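Local structure of CD1-2 antigen (Gallus gallus, 3DBX) at residues 239-244 against 249-254. The protein probably presents lipid antigens to T cells, as other CD1 molecules do, through an MHC class I-like domain carried on an immunoglobulin domain. Numbering follows the deposited sequence.
Sequences GTVLPN and YQLRST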
ATOM      1  N   GLY A 239     -13.939   2.073   8.576  1.00 47.16           N
ATOM      2  CA  GLY A 239     -13.407   1.730   7.272  1.00 47.67           C
ATOM      3  C   GLY A 239     -11.905   1.529   7.314  1.00 47.50           C
ATOM      4  O   GLY A 239     -11.260   1.587   8.377  1.00 47.11           O
ATOM      5  N   THR A 240     -11.354   1.295   6.131  1.00 47.77           N
ATOM      6  CA  THR A 240      -9.940   1.087   5.960  1.00 47.53           C
ATOM      7  C   THR A 240      -9.358   2.468   5.699  1.00 42.08           C
ATOM      8  O   THR A 240     -10.071   3.373   5.254  1.00 39.55           O
ATOM      9  CB  THR A 240      -9.678   0.117   4.790  1.00 50.91           C
ATOM     10  OG1 THR A 240     -10.366  -1.115   5.035  1.00 59.59           O
ATOM     11  CG2 THR A 240      -8.216  -0.206   4.647  1.00 54.67           C
ATOM     12  N   VAL A 241      -8.088   2.636   6.032  1.00 40.28           N
ATOM     13  CA  VAL A 241      -7.402   3.894   5.834  1.00 36.29           C
ATOM     14  C   VAL A 241      -7.054   4.003   4.345  1.00 36.09           C
ATOM     15  O   VAL A 241      -6.684   3.004   3.728  1.00 39.05           O
ATOM     16  CB  VAL A 241      -6.144   3.960   6.720  1.00 37.43           C
ATOM     17  CG1 VAL A 241      -5.415   5.228   6.505  1.00 33.27           C
ATOM     18  CG2 VAL A 241      -6.540   3.873   8.225  1.00 38.06           C
ATOM     19  N   LEU A 242      -7.206   5.196   3.764  1.00 31.74           N
ATOM     20  CA  LEU A 242      -7.006   5.395   2.315  1.00 31.93           C
ATOM     21  C   LEU A 242      -5.909   6.402   2.134  1.00 28.96           C
ATOM     22  O   LEU A 242      -5.843   7.338   2.912  1.00 25.82           O
ATOM     23  CB  LEU A 242      -8.281   5.960   1.666  1.00 32.46           C
ATOM     24  CG  LEU A 242      -9.644   5.277   1.833  1.00 33.92           C
ATOM     25  CD1 LEU A 242     -10.755   6.289   1.605  1.00 35.68           C
ATOM     26  CD2 LEU A 242      -9.805   4.098   0.927  1.00 37.46           C
ATOM     27  N   PRO A 243      -5.059   6.231   1.107  1.00 30.65           N
ATOM     28  CA  PRO A 243      -3.988   7.205   0.898  1.00 30.18           C
ATOM     29  C   PRO A 243      -4.411   8.420   0.054  1.00 33.03           C
ATOM     30  O   PRO A 243      -5.222   8.310  -0.877  1.00 34.10           O
ATOM     31  CB  PRO A 243      -2.947   6.401   0.102  1.00 32.74           C
ATOM     32  CG  PRO A 243      -3.725   5.418  -0.691  1.00 33.41           C
ATOM     33  CD  PRO A 243      -5.000   5.129   0.117  1.00 33.31           C
ATOM     34  N   ASN A 244      -3.815   9.560   0.385  1.00 34.47           N
ATOM     35  CA  ASN A 244      -3.783  10.767  -0.454  1.00 36.98           C
ATOM     36  C   ASN A 244      -2.450  10.844  -1.218  1.00 39.28           C
ATOM     37  O   ASN A 244      -1.481  10.219  -0.812  1.00 39.81           O
ATOM     38  CB  ASN A 244      -3.945  11.974   0.481  1.00 35.40           C
ATOM     39  CG  ASN A 244      -5.273  11.956   1.240  1.00 34.52           C
ATOM     40  OD1 ASN A 244      -6.301  11.605   0.685  1.00 40.16           O
ATOM     41  ND2 ASN A 244      -5.253  12.374   2.507  1.00 34.42           N
ATOM     42  N   TYR A 249      -3.373  10.565   5.016  1.00 24.55           N
ATOM     43  CA  TYR A 249      -4.349   9.470   4.948  1.00 25.05           C
ATOM     44  C   TYR A 249      -5.751   9.975   5.297  1.00 24.35           C
ATOM     45  O   TYR A 249      -5.889  11.067   5.796  1.00 23.37           O
ATOM     46  CB  TYR A 249      -3.942   8.335   5.904  1.00 25.10           C
ATOM     47  CG  TYR A 249      -2.634   7.653   5.519  1.00 26.88           C
ATOM     48  CD1 TYR A 249      -2.624   6.595   4.607  1.00 25.65           C
ATOM     49  CD2 TYR A 249      -1.419   8.090   6.055  1.00 25.47           C
ATOM     50  CE1 TYR A 249      -1.446   5.974   4.257  1.00 31.30           C
ATOM     51  CE2 TYR A 249      -0.210   7.474   5.696  1.00 28.42           C
ATOM     52  CZ  TYR A 249      -0.241   6.429   4.794  1.00 29.92           C
ATOM     53  OH  TYR A 249       0.902   5.779   4.426  1.00 34.51           O
ATOM     54  N   GLN A 250      -6.771   9.150   5.022  1.00 25.77           N
ATOM     55  CA  GLN A 250      -8.166   9.457   5.246  1.00 25.73           C
ATOM     56  C   GLN A 250      -8.877   8.157   5.686  1.00 26.72           C
ATOM     57  O   GLN A 250      -8.517   7.095   5.252  1.00 26.08           O
ATOM     58  CB  GLN A 250      -8.789   9.759   3.891  1.00 28.82           C
ATOM     59  CG  GLN A 250      -9.155  11.144   3.739  1.00 31.87           C
ATOM     60  CD  GLN A 250      -9.819  11.411   2.431  1.00 32.45           C
ATOM     61  OE1 GLN A 250      -9.174  11.827   1.458  1.00 35.73           O
ATOM     62  NE2 GLN A 250     -11.118  11.224   2.402  1.00 34.07           N
ATOM     63  N   LEU A 251      -9.931   8.266   6.474  1.00 26.46           N
ATOM     64  CA  LEU A 251     -10.647   7.095   7.009  1.00 28.11           C
ATOM     65  C   LEU A 251     -12.078   7.593   7.192  1.00 28.56           C
ATOM     66  O   LEU A 251     -12.292   8.789   7.464  1.00 27.16           O
ATOM     67  CB  LEU A 251     -10.068   6.738   8.417  1.00 29.23           C
ATOM     68  CG  LEU A 251     -10.526   5.513   9.200  1.00 31.86           C
ATOM     69  CD1 LEU A 251      -9.476   5.251  10.266  1.00 38.26           C
ATOM     70  CD2 LEU A 251     -11.817   5.804   9.893  1.00 37.97           C
ATOM     71  N   ARG A 252     -13.040   6.686   7.065  1.00 30.19           N
ATOM     72  CA  ARG A 252     -14.444   6.963   7.353  1.00 31.45           C
ATOM     73  C   ARG A 252     -14.887   5.928   8.401  1.00 31.07           C
ATOM     74  O   ARG A 252     -14.637   4.725   8.208  1.00 31.33           O
ATOM     75  CB  ARG A 252     -15.225   6.711   6.065  1.00 33.35           C
ATOM     76  CG  ARG A 252     -16.150   7.821   5.550  1.00 36.48           C
ATOM     77  CD  ARG A 252     -16.711   7.381   4.133  1.00 39.08           C
ATOM     78  NE  ARG A 252     -18.183   7.413   4.051  1.00 48.56           N
ATOM     79  CZ  ARG A 252     -18.996   6.369   4.267  1.00 50.62           C
ATOM     80  NH1 ARG A 252     -18.504   5.176   4.603  1.00 52.94           N
ATOM     81  NH2 ARG A 252     -20.309   6.521   4.144  1.00 50.55           N
ATOM     82  N   SER A 253     -15.524   6.370   9.493  1.00 28.88           N
ATOM     83  CA  SER A 253     -16.143   5.438  10.445  1.00 30.84           C
ATOM     84  C   SER A 253     -17.644   5.682  10.430  1.00 30.68           C
ATOM     85  O   SER A 253     -18.050   6.811  10.243  1.00 29.87           O
ATOM     86  CB  SER A 253     -15.603   5.645  11.860  1.00 30.90           C
ATOM     87  OG  SER A 253     -16.215   4.688  12.736  1.00 37.34           O
ATOM     88  N   THR A 254     -18.467   4.636  10.577  1.00 31.79           N
ATOM     89  CA  THR A 254     -19.910   4.851  10.542  1.00 31.27           C
ATOM     90  C   THR A 254     -20.594   4.090  11.642  1.00 32.90           C
ATOM     91  O   THR A 254     -20.108   3.010  12.049  1.00 34.60           O
ATOM     92  CB  THR A 254     -20.580   4.438   9.184  1.00 32.52           C
ATOM     93  OG1 THR A 254     -20.536   3.024   9.015  1.00 36.12           O
ATOM     94  CG2 THR A 254     -19.943   5.129   7.964  1.00 29.14           C
TER
HETATM   95  O   HOH W   1     -12.304   4.546   5.035  1.00 31.36           O
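Y249, Q250 and V241 bury the most surface where 239-244 meets 249-254. The two segments belong to strand 236-243, outermost within this chain in a four-stranded sheet of the immunoglobulin C1-set domain, and to the next strand inward, 249-257, joined as an antiparallel hairpin. V241 CG1 sits 3.5 Å from Y249 CB and nearly as close to ring atom CD1. CG1 lies anti to the backbone N (chi1 179°), which turns it to Y249 and leaves CG2 to meet L251 CD1 at 3.8 Å. P243 borders the same tyrosine ring, its CB 4.4 Å from CE1. The phenol OH is hydrogen-bonded to D37 of the MHC-like domain, so this tyrosine links the two domains.

The backbone of Q250 makes the hydrogen bonds here. L242 N donates to Q250 O over 2.7 Å, and Q250 N returns a bond to L242 O. V241 CA-H makes a bent CA-H...O contact with Q250 O, CA 3.4 Å away. The side chains of L242 and Q250 lie on the sheet face opposite P243 and Y249. Here the chain of another protein packs on L242, N244 and Q250.

Beyond V241 the strands part. A water lies between: it accepts from R252 N, but stands only 2.5 Å from T240 O, so that bond is doubtful. Direct pairing resumes at G239, whose N donates to R252 O at 2.8 Å.

Direct amide pairs thus hold both sides of the gap, apolar contacts with Y249 lie toward the turn, and at T240 a water replaces direct pairing.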